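Local coordinates for protein beta-xylosidase (Uncultured organism, PDB 4MLG) that probably releases xylose from the non-reducing ends of xylo-oligosaccharides, as a calcium-containing beta-propeller beta-xylosidase of glycoside hydrolase family 43, at residues D23-Y28 with F54-V59; I76-R81 with F99-Q104; S132-P137 with G157-Y162; L181-V186 with L202-E207; L245-T250 with R261-T266. All blocks are in the same frame, centred on the assembly; numbering follows the deposited sequence.

The five contacts follow one another along the chain and surround the central calcium ion, whose site includes D85 and H274. Side chains of all five come within about 9 to 12 Å of the ion, M135 of contact 3 and I246 of contact 5 at about 9 Å. Contacts 2 and 3, with centres about 14 Å apart, meet directly, P100 CB lying 3.5 Å from M135 CB. Contact 3 then touches contact 4, where Y133 OH is 3.4 Å from K184 CG. Contacts 4 and 5 share a sheet through strands 200-205 and 258-265. Contact 1 lies across the chain's centre from contact 3, about 29 Å between centres, as expected of separate propeller blades.

Contact 1: D23-Y28 with F54-V59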
# COMPACT_ATOMS: atom_id res chain seq x y z
N ASP A 23 3.47 20.06 -32.17
CA ASP A 23 3.99 19.58 -33.45
C ASP A 23 5.37 18.94 -33.34
O ASP A 23 6.09 18.78 -34.33
CB ASP A 23 4.00 20.70 -34.50
CG ASP A 23 2.62 21.24 -34.78
OD1 ASP A 23 1.63 20.57 -34.40
OD2 ASP A 23 2.51 22.33 -35.39
N LYS A 24 5.74 18.57 -32.11
CA LYS A 24 6.99 17.87 -31.84
C LYS A 24 6.67 16.51 -31.24
O LYS A 24 5.66 16.36 -30.54
CB LYS A 24 7.85 18.67 -30.88
CG LYS A 24 8.67 19.78 -31.52
CD LYS A 24 9.43 20.58 -30.47
CE LYS A 24 10.73 21.14 -31.02
NZ LYS A 24 11.69 20.05 -31.35
N LEU A 25 7.52 15.53 -31.50
CA LEU A 25 7.33 14.20 -30.93
C LEU A 25 8.22 14.01 -29.70
O LEU A 25 9.44 13.96 -29.80
CB LEU A 25 7.63 13.12 -31.97
CG LEU A 25 7.51 11.67 -31.49
CD1 LEU A 25 6.73 10.84 -32.49
CD2 LEU A 25 8.89 11.08 -31.25
N TYR A 26 7.59 13.89 -28.53
CA TYR A 26 8.32 13.67 -27.29
C TYR A 26 8.27 12.21 -26.89
O TYR A 26 7.26 11.53 -27.07
CB TYR A 26 7.76 14.54 -26.17
CG TYR A 26 7.97 16.03 -26.37
CD1 TYR A 26 9.04 16.68 -25.78
CD2 TYR A 26 7.09 16.78 -27.15
CE1 TYR A 26 9.23 18.04 -25.95
CE2 TYR A 26 7.28 18.13 -27.33
CZ TYR A 26 8.35 18.76 -26.74
OH TYR A 26 8.54 20.11 -26.92
N ILE A 27 9.38 11.71 -26.35
CA ILE A 27 9.45 10.34 -25.87
C ILE A 27 9.74 10.31 -24.37
O ILE A 27 10.57 11.08 -23.89
CB ILE A 27 10.52 9.53 -26.61
CG1 ILE A 27 10.46 9.81 -28.12
CG2 ILE A 27 10.36 8.04 -26.34
CD1 ILE A 27 11.51 9.07 -28.92
N TYR A 28 9.05 9.44 -23.65
CA TYR A 28 9.25 9.31 -22.21
C TYR A 28 9.61 7.87 -21.85
O TYR A 28 8.76 7.10 -21.42
CB TYR A 28 8.00 9.75 -21.46
CG TYR A 28 7.58 11.17 -21.77
CD1 TYR A 28 8.12 12.24 -21.08
CD2 TYR A 28 6.64 11.44 -22.76
CE1 TYR A 28 7.75 13.54 -21.36
CE2 TYR A 28 6.26 12.73 -23.05
CZ TYR A 28 6.81 13.78 -22.34
OH TYR A 28 6.44 15.08 -22.62
N PHE A 54 13.20 12.80 -24.36
CA PHE A 54 13.73 13.04 -25.69
C PHE A 54 12.67 13.62 -26.62
O PHE A 54 11.48 13.30 -26.50
CB PHE A 54 14.30 11.75 -26.28
CG PHE A 54 15.39 11.13 -25.45
CD1 PHE A 54 16.70 11.57 -25.55
CD2 PHE A 54 15.10 10.10 -24.56
CE1 PHE A 54 17.70 11.00 -24.79
CE2 PHE A 54 16.10 9.53 -23.79
CZ PHE A 54 17.40 9.98 -23.91
N SER A 55 13.10 14.47 -27.55
CA SER A 55 12.18 15.08 -28.51
C SER A 55 12.77 15.10 -29.91
O SER A 55 13.98 15.23 -30.08
CB SER A 55 11.81 16.50 -28.07
OG SER A 55 12.96 17.32 -27.98
N MET A 56 11.90 14.97 -30.91
CA MET A 56 12.33 14.98 -32.31
C MET A 56 11.47 15.91 -33.14
O MET A 56 10.35 16.24 -32.76
CB MET A 56 12.28 13.56 -32.89
CG MET A 56 12.93 12.50 -32.04
SD MET A 56 12.85 10.86 -32.78
CE MET A 56 13.88 11.10 -34.22
N ASP A 57 11.99 16.32 -34.29
CA ASP A 57 11.22 17.10 -35.26
C ASP A 57 10.92 16.23 -36.48
O ASP A 57 9.92 16.43 -37.16
CB ASP A 57 11.98 18.36 -35.67
CG ASP A 57 11.87 19.47 -34.64
OD1 ASP A 57 10.78 19.62 -34.05
OD2 ASP A 57 12.87 20.18 -34.42
N ASP A 58 11.81 15.27 -36.74
CA ASP A 58 11.63 14.33 -37.83
C ASP A 58 12.07 12.94 -37.39
O ASP A 58 13.23 12.73 -37.04
CB ASP A 58 12.43 14.77 -39.05
CG ASP A 58 12.24 13.85 -40.24
OD1 ASP A 58 11.13 13.31 -40.40
OD2 ASP A 58 13.20 13.68 -41.02
N VAL A 59 11.13 12.02 -37.32
CA VAL A 59 11.43 10.70 -36.81
C VAL A 59 12.42 9.94 -37.68
O VAL A 59 13.36 9.34 -37.19
CB VAL A 59 10.15 9.86 -36.66
CG1 VAL A 59 10.48 8.46 -36.19
CG2 VAL A 59 9.20 10.52 -35.70
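L25 and I27 send their side chains to one face of an antiparallel strand pair, where M56 and F54 face them. L25 and M56 make a hydrogen-bonded pair, with M56 N 2.9 Å from L25 O; I27 and F54 make another, I27 N donating to F54 O. With CG anti to the backbone N (chi1 178°), L25 carries CD1 to within 4.1 Å of V59 CG2, crossing it at about a right angle, while L25 CD2 lies 4.3 Å from M56 SD. Apolar residues suit this face because F287 packs on L25 and I27. Behind it, S55 CB rests 3.6 Å from Y26 CD1, and S55 OG bonds to H67. At the start of strand 24-32, K24 bends at its last torsion and forms a salt bridge to D57, NZ 2.9 Å from OD1 above the carboxylate plane. Replacing K24 by an alanine would probably leave the D57 carboxylate without its positive mate. Such a ladder joins strands 24-32 and 50-56 within a beta-propeller blade.

Contact 2: I76-R81 with F99-Q104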
# COMPACT_ATOMS: atom_id res chain seq x y z
N ILE A 76 11.42 12.12 -5.10
CA ILE A 76 10.10 11.62 -4.73
C ILE A 76 10.04 11.32 -3.23
O ILE A 76 10.83 10.54 -2.72
CB ILE A 76 9.74 10.36 -5.54
CG1 ILE A 76 9.94 10.60 -7.03
CG2 ILE A 76 8.31 9.93 -5.25
CD1 ILE A 76 9.70 9.38 -7.89
N PRO A 77 9.09 11.97 -2.53
CA PRO A 77 8.98 11.86 -1.07
C PRO A 77 8.59 10.47 -0.57
O PRO A 77 9.11 10.02 0.45
CB PRO A 77 7.87 12.86 -0.73
CG PRO A 77 7.85 13.81 -1.89
CD PRO A 77 8.17 12.97 -3.08
N TRP A 78 7.69 9.80 -1.29
CA TRP A 78 7.22 8.48 -0.87
C TRP A 78 8.05 7.36 -1.49
O TRP A 78 7.67 6.19 -1.44
CB TRP A 78 5.74 8.30 -1.23
CG TRP A 78 5.47 8.33 -2.71
CD1 TRP A 78 5.30 9.44 -3.49
CD2 TRP A 78 5.30 7.20 -3.58
NE1 TRP A 78 5.06 9.07 -4.79
CE2 TRP A 78 5.05 7.70 -4.88
CE3 TRP A 78 5.35 5.82 -3.40
CZ2 TRP A 78 4.85 6.87 -5.98
CZ3 TRP A 78 5.15 4.99 -4.49
CH2 TRP A 78 4.90 5.52 -5.76
N ALA A 79 9.18 7.74 -2.07
CA ALA A 79 9.98 6.81 -2.87
C ALA A 79 10.53 5.62 -2.10
O ALA A 79 11.02 5.74 -0.97
CB ALA A 79 11.12 7.55 -3.56
N GLY A 80 10.44 4.45 -2.73
CA GLY A 80 11.09 3.25 -2.25
C GLY A 80 12.20 2.90 -3.22
O GLY A 80 13.37 3.21 -2.98
N ARG A 81 11.84 2.27 -4.34
CA ARG A 81 12.80 1.92 -5.38
C ARG A 81 12.13 1.57 -6.71
O ARG A 81 10.93 1.30 -6.76
CB ARG A 81 13.68 0.75 -4.92
CG ARG A 81 12.92 -0.51 -4.55
CD ARG A 81 13.83 -1.52 -3.88
NE ARG A 81 13.12 -2.73 -3.48
CZ ARG A 81 13.12 -3.86 -4.18
NH1 ARG A 81 13.80 -3.93 -5.32
NH2 ARG A 81 12.45 -4.91 -3.74
N PHE A 99 4.03 7.72 -13.06
CA PHE A 99 5.13 6.79 -12.90
C PHE A 99 4.81 5.69 -11.88
O PHE A 99 4.19 5.96 -10.85
CB PHE A 99 6.40 7.53 -12.47
CG PHE A 99 6.25 8.31 -11.19
CD1 PHE A 99 6.55 7.72 -9.97
CD2 PHE A 99 5.82 9.62 -11.20
CE1 PHE A 99 6.41 8.43 -8.79
CE2 PHE A 99 5.68 10.34 -10.03
CZ PHE A 99 5.98 9.74 -8.82
N PRO A 100 5.23 4.46 -12.18
CA PRO A 100 5.13 3.35 -11.24
C PRO A 100 6.36 3.30 -10.34
O PRO A 100 7.47 3.60 -10.80
CB PRO A 100 5.10 2.13 -12.16
CG PRO A 100 5.91 2.53 -13.33
CD PRO A 100 5.72 4.02 -13.50
N LEU A 101 6.17 2.95 -9.08
CA LEU A 101 7.27 2.94 -8.12
C LEU A 101 6.85 2.19 -6.87
O LEU A 101 5.79 2.45 -6.30
CB LEU A 101 7.66 4.38 -7.75
CG LEU A 101 8.85 4.59 -6.81
CD1 LEU A 101 10.16 4.35 -7.54
CD2 LEU A 101 8.81 5.98 -6.22
N LYS A 102 7.68 1.24 -6.44
CA LYS A 102 7.43 0.55 -5.19
C LYS A 102 7.55 1.56 -4.06
O LYS A 102 8.48 2.36 -4.03
CB LYS A 102 8.44 -0.58 -4.98
CG LYS A 102 8.29 -1.75 -5.95
CD LYS A 102 9.25 -2.88 -5.56
CE LYS A 102 9.08 -4.10 -6.45
NZ LYS A 102 10.04 -5.17 -6.06
N ASP A 103 6.58 1.54 -3.14
CA ASP A 103 6.64 2.42 -1.99
C ASP A 103 7.67 1.92 -0.98
O ASP A 103 8.46 1.03 -1.29
CB ASP A 103 5.26 2.56 -1.33
CG ASP A 103 4.62 1.22 -1.01
OD1 ASP A 103 5.35 0.21 -0.88
OD2 ASP A 103 3.38 1.16 -0.89
N GLN A 104 7.65 2.48 0.22
CA GLN A 104 8.61 2.08 1.24
C GLN A 104 8.25 0.73 1.86
O GLN A 104 8.92 0.27 2.78
CB GLN A 104 8.73 3.18 2.30
CG GLN A 104 9.25 4.49 1.72
CD GLN A 104 9.12 5.65 2.68
OE1 GLN A 104 8.84 5.47 3.86
NE2 GLN A 104 9.32 6.86 2.16
O HOH W 1 6.29 5.11 0.59
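A classic beta bulge sets G80 and R81 opposite K102, where strands 81-91 and 94-102 of a propeller blade meet. K102 N donates to R81 O at 3.3 Å, and R81 N returns a weak bond to K102 O. A beta carbon on G80 would run into the carbonyl oxygens of K102 and D103, so glycine fits. Before the bulge, W78 holds CG between its backbone N and carbonyl carbon (chi1 63°), swinging the broad indole alongside L101: L101 CD2 sits over its six-membered ring, 4.0 Å from the centroid, while D103 CB lies at the indole edge. I76 CD1 reaches L101 CD2 tip to tip at 3.9 Å and touches F99 CE1, 3.5 Å away. R81 NH2 and K102 NZ, both positive, are 3.4 Å apart; salt bridges from R81 to D106 and D44 probably offset their repulsion. K130 of the second subunit packs on W78 and Q104. Between the segments a water donates to W78 O at 2.7 Å and accepts from Q104 N at 3.0 Å.

Contact 3: S132-P137 with G157-Y162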
# COMPACT_ATOMS: atom_id res chain seq x y z
N SER A 132 -4.13 3.09 -6.04
CA SER A 132 -3.27 2.66 -7.14
C SER A 132 -2.45 1.43 -6.77
O SER A 132 -2.06 1.25 -5.62
CB SER A 132 -2.34 3.79 -7.58
OG SER A 132 -1.50 4.18 -6.51
N TYR A 133 -2.20 0.58 -7.76
CA TYR A 133 -1.39 -0.62 -7.56
C TYR A 133 -0.81 -1.10 -8.89
O TYR A 133 -1.16 -0.58 -9.95
CB TYR A 133 -2.21 -1.72 -6.89
CG TYR A 133 -3.38 -2.24 -7.70
CD1 TYR A 133 -3.27 -3.38 -8.47
CD2 TYR A 133 -4.61 -1.59 -7.67
CE1 TYR A 133 -4.34 -3.86 -9.20
CE2 TYR A 133 -5.69 -2.06 -8.40
CZ TYR A 133 -5.55 -3.20 -9.16
OH TYR A 133 -6.61 -3.68 -9.89
N SER A 134 0.08 -2.09 -8.82
CA SER A 134 0.77 -2.61 -10.00
C SER A 134 1.54 -1.51 -10.74
O SER A 134 1.91 -0.50 -10.15
CB SER A 134 -0.20 -3.33 -10.93
OG SER A 134 0.51 -4.02 -11.95
N MET A 135 1.77 -1.71 -12.03
CA MET A 135 2.62 -0.80 -12.79
C MET A 135 2.25 -0.68 -14.27
O MET A 135 1.15 -1.05 -14.68
CB MET A 135 4.09 -1.22 -12.65
CG MET A 135 4.28 -2.73 -12.54
SD MET A 135 3.77 -3.63 -14.02
CE MET A 135 5.34 -3.83 -14.85
N ASP A 136 3.20 -0.17 -15.06
CA ASP A 136 3.01 0.07 -16.50
C ASP A 136 1.72 0.82 -16.84
O ASP A 136 0.87 0.29 -17.55
CB ASP A 136 3.08 -1.24 -17.29
CG ASP A 136 4.51 -1.74 -17.45
OD1 ASP A 136 5.41 -1.20 -16.78
OD2 ASP A 136 4.72 -2.68 -18.25
N PRO A 137 1.58 2.07 -16.35
CA PRO A 137 0.37 2.83 -16.66
C PRO A 137 0.39 3.41 -18.06
O PRO A 137 1.46 3.74 -18.59
CB PRO A 137 0.41 3.96 -15.63
CG PRO A 137 1.86 4.18 -15.41
CD PRO A 137 2.50 2.82 -15.48
N GLY A 157 5.24 -7.27 -11.61
CA GLY A 157 4.31 -6.15 -11.57
C GLY A 157 3.26 -6.28 -10.48
O GLY A 157 2.45 -5.37 -10.28
N GLN A 158 3.27 -7.41 -9.78
CA GLN A 158 2.43 -7.64 -8.61
C GLN A 158 0.93 -7.62 -8.90
O GLN A 158 0.12 -7.50 -7.98
CB GLN A 158 2.76 -6.63 -7.50
CG GLN A 158 4.22 -6.61 -7.09
CD GLN A 158 4.55 -5.45 -6.17
OE1 GLN A 158 3.71 -4.57 -5.93
NE2 GLN A 158 5.76 -5.44 -5.64
N LEU A 159 0.56 -7.75 -10.17
CA LEU A 159 -0.85 -7.72 -10.56
C LEU A 159 -1.61 -8.92 -10.01
O LEU A 159 -2.81 -8.85 -9.76
CB LEU A 159 -0.99 -7.66 -12.09
CG LEU A 159 -2.39 -7.53 -12.68
CD1 LEU A 159 -3.04 -6.21 -12.28
CD2 LEU A 159 -2.34 -7.66 -14.20
N GLN A 160 -0.90 -10.03 -9.82
CA GLN A 160 -1.52 -11.25 -9.32
C GLN A 160 -1.80 -11.20 -7.82
O GLN A 160 -2.52 -12.04 -7.28
CB GLN A 160 -0.67 -12.48 -9.66
CG GLN A 160 0.72 -12.50 -9.04
CD GLN A 160 1.70 -11.61 -9.78
OE1 GLN A 160 1.39 -11.07 -10.85
NE2 GLN A 160 2.90 -11.45 -9.23
N ARG A 161 -1.23 -10.20 -7.14
CA ARG A 161 -1.46 -10.03 -5.71
C ARG A 161 -2.86 -9.47 -5.44
O ARG A 161 -3.32 -9.47 -4.30
CB ARG A 161 -0.41 -9.11 -5.10
CG ARG A 161 1.01 -9.65 -5.13
CD ARG A 161 1.97 -8.66 -4.49
NE ARG A 161 3.33 -9.17 -4.40
CZ ARG A 161 4.35 -8.50 -3.88
NH1 ARG A 161 4.16 -7.28 -3.39
NH2 ARG A 161 5.56 -9.04 -3.83
N TYR A 162 -3.53 -9.01 -6.49
CA TYR A 162 -4.80 -8.32 -6.33
C TYR A 162 -5.95 -9.01 -7.06
O TYR A 162 -5.79 -9.52 -8.17
CB TYR A 162 -4.69 -6.87 -6.81
CG TYR A 162 -3.58 -6.08 -6.16
CD1 TYR A 162 -3.82 -5.30 -5.03
CD2 TYR A 162 -2.29 -6.11 -6.67
CE1 TYR A 162 -2.81 -4.58 -4.43
CE2 TYR A 162 -1.27 -5.39 -6.08
CZ TYR A 162 -1.53 -4.63 -4.96
OH TYR A 162 -0.52 -3.91 -4.37
O HOH W 2 1.15 -3.16 -6.02
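S134 and G157 bring two loops together with their CA atoms 5.2 Å apart, before segment 157-162 winds into a 3-10 turn. S134 OG, anti to the backbone N (chi1 -170°), donates to G157 O at 2.9 Å, 37° above the carbonyl plane. M135 SD lies 3.6 Å from G157 CA; a beta carbon on G157 would collide with that sulfur, so glycine fits. The Y133 and Y162 rings meet obliquely, centroids 4.3 Å apart and planes at 34°, and Y133 CB sits over the Y162 face, 3.9 Å from its centroid. A water accepts from S134 N and Y162 OH and donates to Q158 OE1. With a leucine in place of Y162, that water would probably lose one of its three partners and Y133 the ring face covering its CB. D136 touches D85 and H274 of the calcium site, and the M135 side chain lies about 3 Å from a sulfate, probably from the crystallisation liquor, that may mark the central pocket of a family 43 propeller.

Contact 4: L181-V186 with L202-E207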
# COMPACT_ATOMS: atom_id res chain seq x y z
N LEU A 181 -5.58 -13.25 -16.04
CA LEU A 181 -5.79 -11.93 -15.46
C LEU A 181 -5.90 -10.88 -16.55
O LEU A 181 -5.21 -10.95 -17.57
CB LEU A 181 -4.66 -11.58 -14.49
CG LEU A 181 -4.61 -12.36 -13.18
CD1 LEU A 181 -3.49 -11.84 -12.30
CD2 LEU A 181 -5.95 -12.28 -12.46
N CYS A 182 -6.78 -9.91 -16.34
CA CYS A 182 -6.98 -8.84 -17.31
C CYS A 182 -6.22 -7.59 -16.89
O CYS A 182 -5.98 -7.38 -15.70
CB CYS A 182 -8.47 -8.50 -17.42
SG CYS A 182 -9.55 -9.91 -17.76
N PRO A 183 -5.82 -6.77 -17.87
CA PRO A 183 -5.27 -5.45 -17.54
C PRO A 183 -6.38 -4.59 -16.94
O PRO A 183 -7.55 -4.89 -17.13
CB PRO A 183 -4.83 -4.90 -18.90
CG PRO A 183 -5.67 -5.64 -19.89
CD PRO A 183 -5.83 -7.01 -19.32
N LYS A 184 -6.01 -3.53 -16.23
CA LYS A 184 -7.00 -2.71 -15.55
C LYS A 184 -7.22 -1.38 -16.24
O LYS A 184 -6.31 -0.82 -16.85
CB LYS A 184 -6.59 -2.48 -14.09
CG LYS A 184 -6.55 -3.75 -13.26
CD LYS A 184 -7.93 -4.38 -13.17
CE LYS A 184 -7.89 -5.67 -12.36
NZ LYS A 184 -9.25 -6.28 -12.24
N VAL A 185 -8.45 -0.88 -16.16
CA VAL A 185 -8.81 0.42 -16.72
C VAL A 185 -9.53 1.25 -15.66
O VAL A 185 -10.38 0.75 -14.92
CB VAL A 185 -9.71 0.26 -17.97
CG1 VAL A 185 -10.87 -0.67 -17.69
CG2 VAL A 185 -10.20 1.62 -18.46
N VAL A 186 -9.17 2.53 -15.57
CA VAL A 186 -9.81 3.43 -14.61
C VAL A 186 -9.86 4.86 -15.16
O VAL A 186 -8.91 5.33 -15.78
CB VAL A 186 -9.11 3.38 -13.23
CG1 VAL A 186 -7.66 3.81 -13.34
CG2 VAL A 186 -9.86 4.23 -12.22
N LEU A 202 -10.23 -4.87 -18.02
CA LEU A 202 -10.35 -4.62 -19.44
C LEU A 202 -10.31 -5.97 -20.13
O LEU A 202 -9.24 -6.48 -20.46
CB LEU A 202 -9.21 -3.74 -19.95
CG LEU A 202 -9.35 -3.33 -21.42
CD1 LEU A 202 -10.41 -2.24 -21.57
CD2 LEU A 202 -8.02 -2.88 -22.01
N MET A 203 -11.49 -6.56 -20.34
CA MET A 203 -11.58 -7.91 -20.86
C MET A 203 -10.98 -8.05 -22.25
O MET A 203 -11.37 -7.35 -23.19
CB MET A 203 -13.04 -8.38 -20.87
CG MET A 203 -13.74 -8.24 -19.53
SD MET A 203 -15.48 -8.71 -19.60
CE MET A 203 -15.36 -10.47 -19.85
N ILE A 204 -10.01 -8.95 -22.38
CA ILE A 204 -9.47 -9.31 -23.69
C ILE A 204 -10.00 -10.68 -24.08
O ILE A 204 -9.85 -11.65 -23.33
CB ILE A 204 -7.93 -9.30 -23.69
CG1 ILE A 204 -7.40 -7.99 -23.10
CG2 ILE A 204 -7.40 -9.49 -25.11
CD1 ILE A 204 -5.90 -7.87 -23.12
N LEU A 205 -10.64 -10.77 -25.24
CA LEU A 205 -11.38 -11.97 -25.62
C LEU A 205 -10.80 -12.72 -26.81
O LEU A 205 -9.86 -12.26 -27.47
CB LEU A 205 -12.83 -11.61 -25.93
CG LEU A 205 -13.60 -10.83 -24.86
CD1 LEU A 205 -15.04 -10.60 -25.30
CD2 LEU A 205 -13.56 -11.57 -23.53
N ASP A 206 -11.37 -13.89 -27.08
CA ASP A 206 -11.08 -14.68 -28.27
C ASP A 206 -11.71 -14.03 -29.49
O ASP A 206 -12.27 -12.93 -29.40
CB ASP A 206 -11.66 -16.09 -28.14
CG ASP A 206 -10.79 -17.01 -27.31
OD1 ASP A 206 -9.56 -16.88 -27.38
OD2 ASP A 206 -11.36 -17.87 -26.61
N GLU A 207 -11.65 -14.72 -30.62
CA GLU A 207 -12.44 -14.35 -31.78
C GLU A 207 -13.85 -14.87 -31.56
O GLU A 207 -14.79 -14.49 -32.26
CB GLU A 207 -11.84 -14.94 -33.06
CG GLU A 207 -10.40 -14.53 -33.34
CD GLU A 207 -9.39 -15.38 -32.58
OE1 GLU A 207 -9.80 -16.35 -31.91
OE2 GLU A 207 -8.18 -15.07 -32.66
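C182, P183 and V185 meet L202 and I204 at the open end of the beta hairpin formed by strands 184-188 and 200-205 of the beta-propeller. C182 comes first, its CB 3.7 Å from L202 O, with SG passing near the backbone of M203. P183 follows and carries the largest share on this segment, against L202, the residue most covered in the whole contact. Its carbonyl O takes the hydrogen bond from L202 N at 2.8 Å, a nearly straight bond (169° at the hydrogen) with the donor close to the C=O axis. The proline ring, compact and apolar, fits between two neighbours: CG lies 4.0 Å from L202 CB, and CD is 3.9 Å from I204 CD1, the two side chains crossing at about a right angle. F236 of strand 233-239 packs on P183, L202 and I204 together, so apolar residues suit this corner. K184 points away instead, its aliphatic part against Y133 and NZ in a salt bridge with D201. V185 then turns back toward the partner strand. Its CG1, set between the backbone N and the carbonyl carbon (chi1 50°), approaches L202 CB at 4.2 Å.

Contact 5: L245-T250 with R261-T266; sequences LICYAT and RGVILT
I246, packed against I264 and L265, marks the tight end of this contact, while T250 and R261 form its outer, solvent-facing end. At the tight end a classic beta bulge places two residues opposite one: I246 O accepts from both I264 N, at 2.6 Å, and L265 N, at 3.2 Å, the latter on a lone pair in the carbonyl plane. I246 N donates to L265 O almost straight, at 171°. The side chains of I246 and L265 lie side by side, pointing the same way, with their CB atoms 3.7 Å apart. I264, where the chain turns a corner, crosses Y248 at about a right angle and puts CG1 3.5 Å from Y248 CD2. Branched aliphatic chains suit this buried end, where L286 also touches I264. Y248 spans the two halves. Its OH bonds to I316 N, and R261 CB rides over one face of its ring, 3.8 Å from the centroid. Farther out, R261 bends at its second torsion (chi2 -66°), which lets NE donate a hydrogen bond to T250 OG1 at 3.0 Å; a long, charged chain suits this solvent-exposed position, its aliphatic part on Y248. On the other face, C247 SG meets V263 CG2 at a looser 4.1 Å. Strands 246-251 and 258-265 form a beta hairpin with a classic bulge, in a blade of the five-bladed propeller expected of family 43.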
# COMPACT_ATOMS: atom_id res chain seq x y z
N LEU A 245 6.08 -11.26 -27.34
CA LEU A 245 5.28 -10.71 -28.42
C LEU A 245 4.63 -9.38 -28.03
O LEU A 245 4.32 -9.15 -26.87
CB LEU A 245 4.17 -11.68 -28.83
CG LEU A 245 4.57 -13.11 -29.20
CD1 LEU A 245 3.32 -13.97 -29.33
CD2 LEU A 245 5.37 -13.12 -30.48
N ILE A 246 4.43 -8.52 -29.03
CA ILE A 246 3.59 -7.35 -28.86
C ILE A 246 2.32 -7.56 -29.68
O ILE A 246 2.31 -7.39 -30.90
CB ILE A 246 4.29 -6.05 -29.31
CG1 ILE A 246 5.50 -5.77 -28.41
CG2 ILE A 246 3.33 -4.87 -29.25
CD1 ILE A 246 5.13 -5.39 -26.99
N CYS A 247 1.25 -7.97 -29.00
CA CYS A 247 -0.02 -8.24 -29.67
C CYS A 247 -0.93 -7.02 -29.63
O CYS A 247 -0.56 -5.99 -29.06
CB CYS A 247 -0.71 -9.44 -29.03
SG CYS A 247 0.21 -11.00 -29.16
N TYR A 248 -2.11 -7.14 -30.22
CA TYR A 248 -3.08 -6.05 -30.19
C TYR A 248 -4.51 -6.55 -30.33
O TYR A 248 -4.76 -7.59 -30.95
CB TYR A 248 -2.77 -5.00 -31.26
CG TYR A 248 -3.20 -5.39 -32.66
CD1 TYR A 248 -4.35 -4.83 -33.22
CD2 TYR A 248 -2.47 -6.30 -33.41
CE1 TYR A 248 -4.75 -5.18 -34.50
CE2 TYR A 248 -2.87 -6.65 -34.69
CZ TYR A 248 -4.00 -6.09 -35.23
OH TYR A 248 -4.40 -6.43 -36.50
N ALA A 249 -5.44 -5.80 -29.76
CA ALA A 249 -6.86 -6.13 -29.83
C ALA A 249 -7.66 -4.91 -30.27
O ALA A 249 -7.12 -3.80 -30.34
CB ALA A 249 -7.35 -6.64 -28.49
N THR A 250 -8.94 -5.10 -30.56
CA THR A 250 -9.78 -4.00 -31.01
C THR A 250 -11.11 -3.93 -30.26
O THR A 250 -11.63 -4.94 -29.80
CB THR A 250 -10.06 -4.07 -32.53
OG1 THR A 250 -10.58 -5.37 -32.86
CG2 THR A 250 -8.78 -3.82 -33.32
N ARG A 261 -6.57 -9.69 -32.11
CA ARG A 261 -6.48 -9.62 -33.56
C ARG A 261 -5.24 -10.33 -34.11
O ARG A 261 -5.36 -11.22 -34.96
CB ARG A 261 -6.51 -8.17 -34.04
CG ARG A 261 -7.88 -7.53 -33.92
CD ARG A 261 -8.87 -8.20 -34.85
NE ARG A 261 -10.25 -7.87 -34.53
CZ ARG A 261 -11.23 -8.77 -34.43
NH1 ARG A 261 -10.96 -10.05 -34.62
NH2 ARG A 261 -12.46 -8.38 -34.13
N GLY A 262 -4.07 -9.95 -33.63
CA GLY A 262 -2.84 -10.55 -34.12
C GLY A 262 -1.58 -10.09 -33.40
O GLY A 262 -1.61 -9.71 -32.23
N VAL A 263 -0.46 -10.13 -34.13
CA VAL A 263 0.84 -9.77 -33.57
C VAL A 263 1.41 -8.55 -34.27
O VAL A 263 1.49 -8.51 -35.50
CB VAL A 263 1.83 -10.95 -33.70
CG1 VAL A 263 3.21 -10.55 -33.19
CG2 VAL A 263 1.32 -12.17 -32.95
N ILE A 264 1.82 -7.55 -33.49
CA ILE A 264 2.46 -6.37 -34.05
C ILE A 264 3.96 -6.59 -34.18
O ILE A 264 4.56 -6.26 -35.20
CB ILE A 264 2.21 -5.12 -33.19
CG1 ILE A 264 0.71 -4.86 -33.02
CG2 ILE A 264 2.88 -3.90 -33.80
CD1 ILE A 264 0.39 -3.58 -32.27
N LEU A 265 4.56 -7.15 -33.14
CA LEU A 265 6.01 -7.34 -33.09
C LEU A 265 6.41 -8.75 -32.67
O LEU A 265 6.03 -9.22 -31.60
CB LEU A 265 6.64 -6.31 -32.15
CG LEU A 265 8.17 -6.22 -32.16
CD1 LEU A 265 8.65 -5.75 -33.52
CD2 LEU A 265 8.67 -5.31 -31.05
N THR A 266 7.20 -9.41 -33.52
CA THR A 266 7.77 -10.71 -33.21
C THR A 266 8.89 -10.52 -32.18
O THR A 266 9.34 -9.40 -31.97
CB THR A 266 8.33 -11.37 -34.49
OG1 THR A 266 9.32 -10.53 -35.07
CG2 THR A 266 7.21 -11.60 -35.49